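Local coordinates for protein putative citrate lyase, alfa subunit (Streptococcus mutans, PDB 2HJ0) that belongs to the citrate lyase alpha-subunit (CitF) family, alpha/beta proteins whose chain is built around two large, mostly parallel beta sheets, at residues H72-D77 / D327-D332; S100-V105 / I121-L126; L167-S172 / V203-D208; C187-Y192 / H346-A351; G307-A312 / H333-S338. All blocks are in the same frame, centred on the assembly; numbering follows the deposited sequence.

Contact 1: H72-D77 / D327-D332; sequences HFREGD and DVQDFD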
# COMPACT_ATOMS: atom_id res chain seq x y z
N HIS A 72 11.24 -0.67 15.38
CA HIS A 72 10.00 -0.64 16.14
C HIS A 72 10.05 -1.40 17.46
O HIS A 72 9.24 -1.15 18.35
CB HIS A 72 8.83 -1.13 15.28
CG HIS A 72 8.29 -0.09 14.35
ND1 HIS A 72 8.36 -0.21 12.98
CD2 HIS A 72 7.65 1.08 14.60
CE1 HIS A 72 7.79 0.84 12.42
NE2 HIS A 72 7.34 1.63 13.38
N PHE A 73 11.01 -2.30 17.58
CA PHE A 73 11.16 -3.08 18.82
C PHE A 73 12.11 -2.36 19.79
O PHE A 73 12.33 -2.81 20.93
CB PHE A 73 11.69 -4.48 18.53
CG PHE A 73 10.69 -5.36 17.87
CD1 PHE A 73 10.95 -5.92 16.63
CD2 PHE A 73 9.48 -5.63 18.49
CE1 PHE A 73 10.01 -6.73 16.02
CE2 PHE A 73 8.53 -6.44 17.89
CZ PHE A 73 8.79 -6.99 16.65
N ARG A 74 12.67 -1.26 19.32
CA ARG A 74 13.60 -0.47 20.10
C ARG A 74 14.65 -1.28 20.82
O ARG A 74 15.28 -2.14 20.21
CB ARG A 74 12.81 0.39 21.07
CG ARG A 74 11.90 1.32 20.33
CD ARG A 74 11.56 2.51 21.17
NE ARG A 74 10.27 2.31 21.81
CZ ARG A 74 9.77 3.13 22.72
NH1 ARG A 74 8.58 2.87 23.25
NH2 ARG A 74 10.47 4.20 23.08
N GLU A 75 14.85 -1.02 22.11
CA GLU A 75 15.87 -1.73 22.90
C GLU A 75 15.60 -3.21 23.06
O GLU A 75 16.42 -3.93 23.62
CB GLU A 75 16.02 -1.10 24.28
CG GLU A 75 16.52 0.34 24.28
CD GLU A 75 17.93 0.51 23.70
OE1 GLU A 75 18.71 -0.47 23.68
OE2 GLU A 75 18.25 1.64 23.28
N GLY A 76 14.45 -3.65 22.59
CA GLY A 76 14.12 -5.05 22.70
C GLY A 76 14.39 -5.79 21.41
O GLY A 76 14.12 -6.99 21.32
N ASP A 77 14.95 -5.11 20.40
CA ASP A 77 15.20 -5.76 19.11
C ASP A 77 16.20 -6.91 19.13
O ASP A 77 17.22 -6.85 19.81
CB ASP A 77 15.68 -4.77 18.05
CG ASP A 77 16.02 -5.46 16.75
OD1 ASP A 77 15.09 -5.92 16.07
OD2 ASP A 77 17.22 -5.59 16.42
N ASP A 327 -0.70 6.92 13.26
CA ASP A 327 0.43 6.32 13.97
C ASP A 327 1.56 5.77 13.09
O ASP A 327 1.34 4.87 12.28
CB ASP A 327 -0.13 5.18 14.84
CG ASP A 327 0.87 4.64 15.84
OD1 ASP A 327 2.09 4.67 15.56
OD2 ASP A 327 0.42 4.17 16.91
N VAL A 328 2.76 6.30 13.28
CA VAL A 328 3.90 5.81 12.51
C VAL A 328 4.78 4.96 13.42
O VAL A 328 5.61 4.17 12.96
CB VAL A 328 4.73 6.96 11.93
CG1 VAL A 328 5.54 7.64 13.02
CG2 VAL A 328 5.63 6.42 10.84
N GLN A 329 4.59 5.12 14.71
CA GLN A 329 5.35 4.36 15.68
C GLN A 329 4.74 4.46 17.08
O GLN A 329 4.34 5.54 17.52
CB GLN A 329 6.80 4.84 15.71
CG GLN A 329 7.49 4.45 16.97
CD GLN A 329 8.94 4.80 16.95
OE1 GLN A 329 9.33 5.89 16.48
NE2 GLN A 329 9.77 3.90 17.46
N ASP A 330 4.67 3.33 17.77
CA ASP A 330 4.11 3.31 19.12
C ASP A 330 5.22 3.36 20.13
O ASP A 330 6.29 2.79 19.91
CB ASP A 330 3.29 2.06 19.32
CG ASP A 330 2.05 2.05 18.49
OD1 ASP A 330 1.88 1.10 17.69
OD2 ASP A 330 1.25 3.00 18.64
N PHE A 331 4.96 4.01 21.26
CA PHE A 331 5.96 4.13 22.31
C PHE A 331 5.63 3.40 23.62
O PHE A 331 6.27 3.63 24.65
CB PHE A 331 6.24 5.61 22.58
CG PHE A 331 7.24 6.22 21.62
CD1 PHE A 331 8.56 6.43 22.01
CD2 PHE A 331 6.87 6.58 20.33
CE1 PHE A 331 9.48 6.98 21.12
CE2 PHE A 331 7.78 7.13 19.44
CZ PHE A 331 9.09 7.33 19.84
N ASP A 332 4.62 2.53 23.59
CA ASP A 332 4.24 1.73 24.75
C ASP A 332 3.18 0.70 24.36
O ASP A 332 2.42 0.91 23.42
CB ASP A 332 3.74 2.61 25.91
CG ASP A 332 2.55 3.44 25.55
OD1 ASP A 332 2.17 4.31 26.36
OD2 ASP A 332 1.97 3.23 24.46

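Contact 2: S100-V105 / I121-L126; sequences SSIANV and ITSSGL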
# COMPACT_ATOMS: atom_id res chain seq x y z
N SER A 100 16.37 1.91 10.09
CA SER A 100 15.58 3.11 10.34
C SER A 100 16.16 3.87 11.54
O SER A 100 16.06 5.09 11.61
CB SER A 100 14.12 2.75 10.57
OG SER A 100 13.96 1.82 11.62
N SER A 101 16.76 3.15 12.49
CA SER A 101 17.42 3.78 13.64
C SER A 101 18.17 2.73 14.44
O SER A 101 17.89 1.55 14.32
CB SER A 101 16.42 4.53 14.52
OG SER A 101 17.09 5.50 15.34
N ILE A 102 19.14 3.17 15.25
CA ILE A 102 19.96 2.24 16.02
C ILE A 102 19.84 2.42 17.53
O ILE A 102 19.97 3.54 18.04
CB ILE A 102 21.47 2.38 15.58
CG1 ILE A 102 21.64 1.87 14.15
CG2 ILE A 102 22.38 1.60 16.49
CD1 ILE A 102 22.96 2.21 13.53
N ALA A 103 19.59 1.34 18.26
CA ALA A 103 19.46 1.42 19.72
C ALA A 103 20.72 0.90 20.43
O ALA A 103 21.66 0.47 19.78
CB ALA A 103 18.22 0.63 20.18
N ASN A 104 20.74 0.95 21.77
CA ASN A 104 21.89 0.49 22.55
C ASN A 104 22.07 -1.03 22.52
O ASN A 104 23.19 -1.54 22.61
CB ASN A 104 21.79 0.93 24.02
CG ASN A 104 21.92 2.43 24.20
OD1 ASN A 104 22.87 3.07 23.74
ND2 ASN A 104 20.96 3.00 24.91
N VAL A 105 20.98 -1.76 22.41
CA VAL A 105 21.07 -3.21 22.39
C VAL A 105 21.81 -3.65 21.14
O VAL A 105 22.21 -4.80 21.02
CB VAL A 105 19.66 -3.84 22.41
CG1 VAL A 105 18.93 -3.52 21.10
CG2 VAL A 105 19.76 -5.34 22.62
N ILE A 121 26.93 3.19 7.31
CA ILE A 121 25.73 3.19 8.14
C ILE A 121 24.88 4.44 7.88
O ILE A 121 25.42 5.52 7.69
CB ILE A 121 26.11 3.21 9.64
CG1 ILE A 121 27.05 2.04 9.97
CG2 ILE A 121 24.85 3.16 10.50
CD1 ILE A 121 27.58 2.06 11.42
N THR A 122 23.57 4.27 7.85
CA THR A 122 22.66 5.41 7.70
C THR A 122 21.43 5.17 8.57
O THR A 122 20.89 4.05 8.61
CB THR A 122 22.22 5.63 6.22
OG1 THR A 122 21.37 6.78 6.17
CG2 THR A 122 21.49 4.42 5.65
N SER A 123 21.02 6.19 9.32
CA SER A 123 19.83 6.08 10.17
C SER A 123 19.48 7.36 10.89
O SER A 123 20.07 8.42 10.64
CB SER A 123 19.97 4.94 11.19
OG SER A 123 20.82 5.29 12.25
N SER A 124 18.50 7.26 11.78
CA SER A 124 18.04 8.41 12.54
C SER A 124 19.02 8.68 13.67
O SER A 124 19.47 9.81 13.87
CB SER A 124 16.64 8.14 13.09
OG SER A 124 16.24 9.14 14.01
N GLY A 125 19.36 7.64 14.41
CA GLY A 125 20.28 7.82 15.52
C GLY A 125 21.18 6.63 15.78
O GLY A 125 21.07 5.60 15.13
N LEU A 126 22.07 6.78 16.74
CA LEU A 126 22.97 5.69 17.04
C LEU A 126 22.91 5.38 18.54
O LEU A 126 23.31 4.30 18.97
CB LEU A 126 24.40 6.08 16.62
CG LEU A 126 24.56 6.53 15.16
CD1 LEU A 126 25.94 7.11 14.97
CD2 LEU A 126 24.32 5.37 14.22

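Contact 3: L167-S172 / V203-D208; sequences LGAPSS and VVIVTD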
# COMPACT_ATOMS: atom_id res chain seq x y z
N LEU A 167 13.17 -7.59 7.86
CA LEU A 167 12.17 -6.96 8.72
C LEU A 167 11.56 -7.87 9.80
O LEU A 167 11.13 -8.98 9.50
CB LEU A 167 11.03 -6.38 7.87
CG LEU A 167 11.43 -5.54 6.66
CD1 LEU A 167 10.17 -5.05 5.93
CD2 LEU A 167 12.29 -4.36 7.12
N GLY A 168 11.51 -7.39 11.04
CA GLY A 168 10.91 -8.20 12.08
C GLY A 168 9.40 -7.96 12.13
O GLY A 168 8.98 -6.82 12.02
N ALA A 169 8.61 -9.02 12.25
CA ALA A 169 7.15 -8.87 12.32
C ALA A 169 6.62 -9.80 13.39
O ALA A 169 6.84 -11.02 13.36
CB ALA A 169 6.52 -9.20 11.00
N PRO A 170 5.91 -9.24 14.38
CA PRO A 170 5.35 -10.06 15.45
C PRO A 170 4.39 -11.16 14.98
O PRO A 170 4.04 -12.05 15.75
CB PRO A 170 4.69 -9.04 16.38
CG PRO A 170 4.39 -7.89 15.49
CD PRO A 170 5.64 -7.81 14.63
N SER A 171 3.96 -11.09 13.72
CA SER A 171 3.08 -12.11 13.15
C SER A 171 3.18 -12.10 11.63
O SER A 171 3.42 -11.06 11.02
CB SER A 171 1.62 -11.92 13.59
OG SER A 171 1.07 -10.69 13.17
N SER A 172 3.00 -13.27 11.02
CA SER A 172 3.08 -13.39 9.57
C SER A 172 2.67 -14.79 9.12
O SER A 172 2.84 -15.76 9.86
CB SER A 172 4.52 -13.13 9.12
OG SER A 172 4.71 -13.49 7.77
N VAL A 203 12.88 -8.80 0.21
CA VAL A 203 12.41 -8.61 1.58
C VAL A 203 12.32 -9.94 2.31
O VAL A 203 11.70 -10.89 1.83
CB VAL A 203 11.00 -7.92 1.59
CG1 VAL A 203 10.37 -7.98 2.97
CG2 VAL A 203 11.14 -6.46 1.13
N VAL A 204 12.94 -10.00 3.48
CA VAL A 204 12.92 -11.19 4.33
C VAL A 204 12.27 -10.80 5.65
O VAL A 204 12.86 -10.04 6.41
CB VAL A 204 14.36 -11.68 4.64
CG1 VAL A 204 14.32 -12.75 5.71
CG2 VAL A 204 15.00 -12.22 3.40
N ILE A 205 11.06 -11.28 5.93
CA ILE A 205 10.47 -10.92 7.21
C ILE A 205 10.76 -12.06 8.19
O ILE A 205 10.63 -13.24 7.84
CB ILE A 205 8.90 -10.64 7.14
CG1 ILE A 205 8.13 -11.95 7.09
CG2 ILE A 205 8.53 -9.76 5.95
CD1 ILE A 205 7.63 -12.33 8.43
N VAL A 206 11.20 -11.70 9.40
CA VAL A 206 11.53 -12.67 10.45
C VAL A 206 10.44 -12.58 11.51
O VAL A 206 10.33 -11.58 12.23
CB VAL A 206 12.89 -12.32 11.11
CG1 VAL A 206 13.34 -13.45 12.04
CG2 VAL A 206 13.91 -12.03 10.04
N THR A 207 9.63 -13.63 11.60
CA THR A 207 8.55 -13.60 12.56
C THR A 207 8.81 -14.44 13.77
O THR A 207 9.63 -15.37 13.78
CB THR A 207 7.21 -14.05 11.96
OG1 THR A 207 6.14 -13.73 12.87
CG2 THR A 207 7.23 -15.53 11.69
N ASP A 208 8.07 -14.11 14.81
CA ASP A 208 8.19 -14.76 16.08
C ASP A 208 7.05 -15.74 16.25
O ASP A 208 7.12 -16.68 17.04
CB ASP A 208 8.12 -13.70 17.17
CG ASP A 208 8.90 -14.08 18.36
OD1 ASP A 208 9.16 -13.18 19.20
OD2 ASP A 208 9.26 -15.29 18.43

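Contact 4: C187-Y192 / H346-A351; sequences CGSLGY and HYEIDA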
# COMPACT_ATOMS: atom_id res chain seq x y z
N CYS A 187 4.52 -4.77 18.51
CA CYS A 187 5.13 -3.45 18.64
C CYS A 187 4.17 -2.40 18.07
O CYS A 187 4.49 -1.21 18.03
CB CYS A 187 6.43 -3.40 17.87
SG CYS A 187 6.21 -3.76 16.12
N GLY A 188 3.01 -2.86 17.61
CA GLY A 188 2.04 -1.95 17.05
C GLY A 188 2.30 -1.59 15.60
O GLY A 188 2.43 -2.46 14.74
N SER A 189 2.39 -0.29 15.33
CA SER A 189 2.64 0.17 13.98
C SER A 189 3.96 -0.34 13.41
O SER A 189 4.87 -0.74 14.15
CB SER A 189 2.65 1.69 13.95
OG SER A 189 3.03 2.15 12.67
N LEU A 190 4.04 -0.34 12.08
CA LEU A 190 5.23 -0.79 11.35
C LEU A 190 5.56 0.22 10.26
O LEU A 190 6.08 -0.16 9.21
CB LEU A 190 4.98 -2.15 10.72
CG LEU A 190 5.01 -3.32 11.69
CD1 LEU A 190 4.72 -4.60 10.93
CD2 LEU A 190 6.39 -3.40 12.37
N GLY A 191 5.27 1.49 10.53
CA GLY A 191 5.52 2.55 9.57
C GLY A 191 6.91 2.68 8.99
O GLY A 191 7.05 3.04 7.82
N TYR A 192 7.95 2.41 9.77
CA TYR A 192 9.28 2.54 9.21
C TYR A 192 9.57 1.31 8.34
O TYR A 192 10.17 1.44 7.28
CB TYR A 192 10.34 2.71 10.31
CG TYR A 192 10.11 3.93 11.19
CD1 TYR A 192 9.93 5.20 10.62
CD2 TYR A 192 9.99 3.80 12.58
CE1 TYR A 192 9.63 6.31 11.43
CE2 TYR A 192 9.70 4.90 13.39
CZ TYR A 192 9.51 6.15 12.81
OH TYR A 192 9.17 7.23 13.60
N HIS A 346 -7.77 4.83 14.86
CA HIS A 346 -6.34 4.81 15.15
C HIS A 346 -5.74 4.08 13.94
O HIS A 346 -5.77 2.85 13.88
CB HIS A 346 -6.07 4.05 16.45
CG HIS A 346 -4.65 4.14 16.93
ND1 HIS A 346 -4.26 3.74 18.19
CD2 HIS A 346 -3.52 4.56 16.31
CE1 HIS A 346 -2.96 3.91 18.32
NE2 HIS A 346 -2.49 4.41 17.20
N TYR A 347 -5.22 4.85 12.98
CA TYR A 347 -4.68 4.30 11.73
C TYR A 347 -3.17 4.25 11.59
O TYR A 347 -2.46 5.17 11.98
CB TYR A 347 -5.25 5.06 10.54
CG TYR A 347 -5.71 4.18 9.40
CD1 TYR A 347 -6.86 3.40 9.53
CD2 TYR A 347 -5.01 4.13 8.19
CE1 TYR A 347 -7.30 2.58 8.48
CE2 TYR A 347 -5.43 3.32 7.13
CZ TYR A 347 -6.58 2.55 7.28
OH TYR A 347 -7.02 1.76 6.24
N GLU A 348 -2.68 3.17 10.99
CA GLU A 348 -1.26 2.97 10.77
C GLU A 348 -0.81 3.62 9.46
O GLU A 348 -1.48 3.50 8.43
CB GLU A 348 -0.97 1.47 10.76
CG GLU A 348 0.45 1.07 10.43
CD GLU A 348 0.60 -0.45 10.32
OE1 GLU A 348 1.52 -1.01 10.97
OE2 GLU A 348 -0.19 -1.08 9.57
N ILE A 349 0.33 4.30 9.49
CA ILE A 349 0.85 4.95 8.29
C ILE A 349 2.36 4.72 8.14
O ILE A 349 3.09 4.68 9.13
CB ILE A 349 0.61 6.48 8.33
CG1 ILE A 349 1.38 7.09 9.50
CG2 ILE A 349 -0.89 6.77 8.42
CD1 ILE A 349 1.44 8.61 9.53
N ASP A 350 2.80 4.57 6.89
CA ASP A 350 4.22 4.38 6.60
C ASP A 350 4.95 5.70 6.76
O ASP A 350 4.36 6.77 6.64
CB ASP A 350 4.40 3.88 5.16
CG ASP A 350 3.97 4.91 4.12
OD1 ASP A 350 4.71 5.87 3.86
OD2 ASP A 350 2.87 4.76 3.55
N ALA A 351 6.24 5.62 7.04
CA ALA A 351 7.06 6.82 7.23
C ALA A 351 7.02 7.80 6.07
O ALA A 351 7.21 9.00 6.27
CB ALA A 351 8.51 6.42 7.52

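Contact 5: G307-A312 / H333-S338; sequences GGITNA and HPSAVS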
# COMPACT_ATOMS: atom_id res chain seq x y z
N GLY A 307 2.40 11.22 15.07
CA GLY A 307 3.68 10.79 15.61
C GLY A 307 3.81 9.43 16.25
O GLY A 307 3.28 8.42 15.77
N GLY A 308 4.60 9.43 17.31
CA GLY A 308 4.83 8.26 18.11
C GLY A 308 3.76 8.44 19.16
O GLY A 308 3.78 9.40 19.93
N ILE A 309 2.80 7.53 19.14
CA ILE A 309 1.68 7.57 20.04
C ILE A 309 2.05 7.03 21.40
O ILE A 309 2.92 6.19 21.52
CB ILE A 309 0.54 6.75 19.44
CG1 ILE A 309 0.28 7.25 18.01
CG2 ILE A 309 -0.69 6.84 20.32
CD1 ILE A 309 0.05 8.75 17.89
N THR A 310 1.41 7.56 22.44
CA THR A 310 1.62 7.11 23.82
C THR A 310 0.22 6.91 24.38
O THR A 310 -0.75 7.34 23.76
CB THR A 310 2.31 8.16 24.70
OG1 THR A 310 1.34 9.10 25.14
CG2 THR A 310 3.38 8.88 23.93
N ASN A 311 0.12 6.27 25.54
CA ASN A 311 -1.19 6.03 26.15
C ASN A 311 -1.98 7.31 26.35
O ASN A 311 -3.20 7.28 26.29
CB ASN A 311 -1.04 5.30 27.48
CG ASN A 311 -2.39 4.96 28.10
OD1 ASN A 311 -2.78 5.57 29.10
ND2 ASN A 311 -3.10 4.00 27.52
N ALA A 312 -1.30 8.43 26.58
CA ALA A 312 -1.99 9.71 26.78
C ALA A 312 -2.80 10.03 25.55
O ALA A 312 -3.90 10.60 25.62
CB ALA A 312 -1.01 10.80 27.04
N HIS A 333 3.14 -0.42 25.08
CA HIS A 333 2.21 -1.48 24.75
C HIS A 333 0.76 -1.03 24.53
O HIS A 333 0.13 -1.38 23.53
CB HIS A 333 2.25 -2.56 25.83
CG HIS A 333 1.32 -3.69 25.58
ND1 HIS A 333 1.42 -4.50 24.47
CD2 HIS A 333 0.23 -4.12 26.27
CE1 HIS A 333 0.43 -5.38 24.48
NE2 HIS A 333 -0.31 -5.16 25.56
N PRO A 334 0.20 -0.25 25.46
CA PRO A 334 -1.19 0.20 25.30
C PRO A 334 -1.46 0.92 23.98
O PRO A 334 -2.53 0.75 23.39
CB PRO A 334 -1.41 1.10 26.53
CG PRO A 334 -0.04 1.59 26.85
CD PRO A 334 0.82 0.37 26.65
N SER A 335 -0.50 1.72 23.50
CA SER A 335 -0.69 2.40 22.22
C SER A 335 -0.70 1.40 21.08
O SER A 335 -1.46 1.53 20.13
CB SER A 335 0.40 3.43 21.96
OG SER A 335 0.21 4.57 22.78
N ALA A 336 0.16 0.39 21.18
CA ALA A 336 0.19 -0.60 20.14
C ALA A 336 -1.15 -1.33 20.19
O ALA A 336 -1.73 -1.64 19.16
CB ALA A 336 1.33 -1.55 20.35
N VAL A 337 -1.65 -1.60 21.39
CA VAL A 337 -2.92 -2.31 21.52
C VAL A 337 -4.05 -1.53 20.89
O VAL A 337 -4.89 -2.09 20.18
CB VAL A 337 -3.23 -2.59 22.99
CG1 VAL A 337 -4.62 -3.22 23.12
CG2 VAL A 337 -2.17 -3.52 23.56
N SER A 338 -4.07 -0.23 21.16
CA SER A 338 -5.09 0.67 20.64
C SER A 338 -5.17 0.66 19.12
O SER A 338 -6.26 0.78 18.54
CB SER A 338 -4.82 2.09 21.12
OG SER A 338 -5.87 2.94 20.73

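Contact 1: H72-D77 / D327-D332
His72 reaches across to Val328 with the edge of its imidazole. His72 NE2 donates to Val328 O over 3.1 Å, an almost straight bond (172° at the hydrogen). The acceptor sits in the ring plane and the donor in the carbonyl plane. The same edge of the ring lies against the aliphatic start of Gln329, with His72 NE2 4.0 Å from Gln329 CB, while the Gln329 amide stands nearly upright to the imidazole. A second point of touch is made by Arg74. Its chain bends at chi3 (-97°) and lays the guanidinium alongside the backbone of Phe331, with Arg74 NH1 2.8 Å from Phe331 O, at the edge of the guanidinium plane. Phe331 CD1 covers one face of that group, 3.6 Å from Arg74 CZ, and the two planes stand 69° apart, so the phenyl is far from lying flat on the charge. Further out, Gln329 OE1 is hydrogen-bonded to Tyr192 OH, and the Tyr192 ring also meets His72. Asp330 OD1 accepts from Ser189 N, and the backbones of Gln329 and Phe331 are hydrogen-bonded to that of Ile309. With a citric acid molecule about 3 Å from the Gln329 side chain, the arrangement is consistent with the wall of a cleft, where a loop following strand 66-69 of one sheet meets the short strand 329-330, which follows strand 322-327 of the other.

Contact 2: S100-V105 / I121-L126
Ile102 is aimed at Ile121 and Leu126 by its first two torsions: chi1 of -68° sets CG1 opposite the carbonyl carbon, and an extended chi2 (168°) brings CD1 against both. Ser101 turns the other way, its OG lying across from the backbone N (chi1 -160°) and close to Gly125 N. The methyl end of Ile102 does most of the apolar work. Ile102 CD1 rests 3.5 Å from Leu126 CD2, the two chains lying side by side and pointing the same way, and 3.7 Å from Ile121 CG2, where the chains cross at about a right angle. The backbones are also joined by hydrogen bonds. Ser124 N donates to Ser100 O at 3.3 Å and Ile102 N to Gly125 O at 3.1 Å, each donor standing well above the carbonyl plane. Gly125 N makes a weaker, bent bond to Ser101 OG, 3.3 Å long. Gly125 O is approached a second time from within its own loop, by a weak bond from Ser123 OG. Val130 of helix 127-135 and Leu109 of helix 109-114 pack on Ile102, while Ser124 OG is hydrogen-bonded to Gly398 N and its side chain comes within about 3 Å of a citric acid molecule. Strands 95-99 and 118-123 are parallel neighbours joined through helix 109-114, so the contact ties the loops at the carboxyl ends of a beta-alpha-beta unit.

Contact 3: L167-S172 / V203-D208
Ile205 meets the 167-172 segment at three points along its side chain. At its root, Ile205 CB lies 3.6 Å from Leu167 O, beside the main chain of the neighbouring strand. Ile205 CG1 occupies the position between the backbone N and the carbonyl carbon (chi1 78°), which turns the branch toward the end of the other segment, and lies 3.8 Å from Ser172 OG. The tip, Ile205 CD1, then enters the angle made where that segment bends after Pro170: Ala169 CB is 4.2 Å away, and the CB and OG of Ser172 lie close by. The backbones run as parallel strands, 36° apart over the short segments. Leu167 is held by two bonds to the same strand, its N donating to Val204 O (2.9 Å) and its O accepting from Val206 N (2.7 Å). Ala169 N continues the ladder to Val206 O at 3.1 Å, and CA-H...O contacts from Ile205 and Gly168 share the acceptors Leu167 O and Val206 O. Leu167 CD1 approaches Val203 CG1 obliquely at 4.2 Å, on the face covered by Ala193 and Ala197 of helix 191-199. This helix connects the two strands as a beta-alpha-beta crossover. At the far end Thr207 OG1 stands 2.8 Å from Ala169 O, with Thr209 O also within reach of its hydroxyl. Asp208 turns its carboxylate to Thr185 OG1 and Ile234 N. The joint is thus buried and largely aliphatic: main-chain bonds fix the strand register, Leu167 and Val203 pack toward helix 191-199, and the hydroxyls of Thr207 and Ser172 gather toward the C-terminal end of the pairing.

Contact 4: C187-Y192 / H346-A351
Gly191 and Asp350 come together so closely that their CA atoms are 3.7 Å apart, and this is the dense end of the contact. Having no side chain, Gly191 brings its CA to 3.3 Å from Ile349 O, and its own carbonyl O receives Ala351 N at 2.8 Å; the donor stands well above the carbonyl plane rather than within it. Just beyond, Ala351 CB rests 3.6 Å from CD1 of Tyr192. Leading into this knot, Ser189 forms an ST turn, its OG accepting from Gly191 N at 3.2 Å. Two helix beginnings meet here, that of helix 191-199 and that of helix 351-355. Asp350 is the N-cap of the latter, with its OD1 turned to Met353 N. The junction seats the start of helix 191-199, which packs on the sheet of strands 164-169 and 202-207, against the residues just after strand 346-348, an edge strand of the second large sheet. Toward strand 346-348 the two backbones part, and Glu348 bridges the wider separation. Its side chain runs extended from chi1 (175°) through chi2; Glu348 CG passes Ser189 OG at 3.6 Å, and Glu348 OE1 takes Leu190 N at 2.8 Å on the anti side of the carboxylate. The other oxygen, OE2, is hydrogen-bonded to Ser219 OG. Glu348 is partly exposed, unlike the buried glycine. Farther along the strand Tyr347 leaves the contact altogether and, itself partly exposed, is hydrogen-bonded through OH to Ile218 N of the second subunit.

Contact 5: G307-A312 / H333-S338
Pro334 and Ser335 face Ile309, Thr310 and Asn311 from the first turn of helix 333-341. His333 opens that turn, and its carbonyl O is taken by Val337 N at 2.8 Å. Pro334 follows and presses its ring against the side chain of Asn311, Pro334 CG lying 3.9 Å from Asn311 CB, with the two side chains crossing at about a right angle. Ser335 comes next, buried and turned toward the other segment. With OG set opposite the carbonyl carbon (chi1 -74°), its side chain points at the bend between strand 308-309 and helix 311-318. Ser335 CB is 3.9 Å from Ile309 CG2, while the exact position of OG, modelled very near Thr310, is doubtful. The hydroxyl is hydrogen-bonded to Asp332 OD2, and the other oxygen of that carboxylate, OD1, accepts from Asn311 N. Asp332 thus ties together two helix starts: it is the N-cap of helix 333-341, as Thr310 is of helix 311-318, where Thr310 OG1 takes Ala312 N in a weak 3.1 Å bond. Strand 302-305, helix 311-318 and strand 322-327 form a beta-alpha-beta crossover of the large sheet; strands 308-309 and 329-330 make a short parallel pair beside it, and helix 333-341 begins just past the second of them. Ala336, pointing away, packs on Asp330. Ser338 closes the segment: its N is hydrogen-bonded to Pro334 O at 2.9 Å, and its OG to both Asn342 OD1 and His346 ND1.

Overall arrangement
Contacts 1, 4 and 5 form one cluster, their centres 10 to 11 Å apart, around the short loops and helix starts between strands 322-327 and 346-348. Contacts 2 and 3 belong to the other large sheet, which also contains strand 66-69 leading into contact 1; their centres lie about 19 Å apart. Contact 2 touches contact 1 through Glu75, whose carboxylate probably hydrogen-bonds the backbone N atoms of Asn104 and Val105, and contact 3 touches it through Phe73 packing on Pro170. Along the chain, contacts 2 and 3 close in turn, whereas contacts 1 and 4 cross, so distant segments are interlocked where the two sheets meet. Citric acid near contacts 1, 2 and 4 may mark a shared pocket.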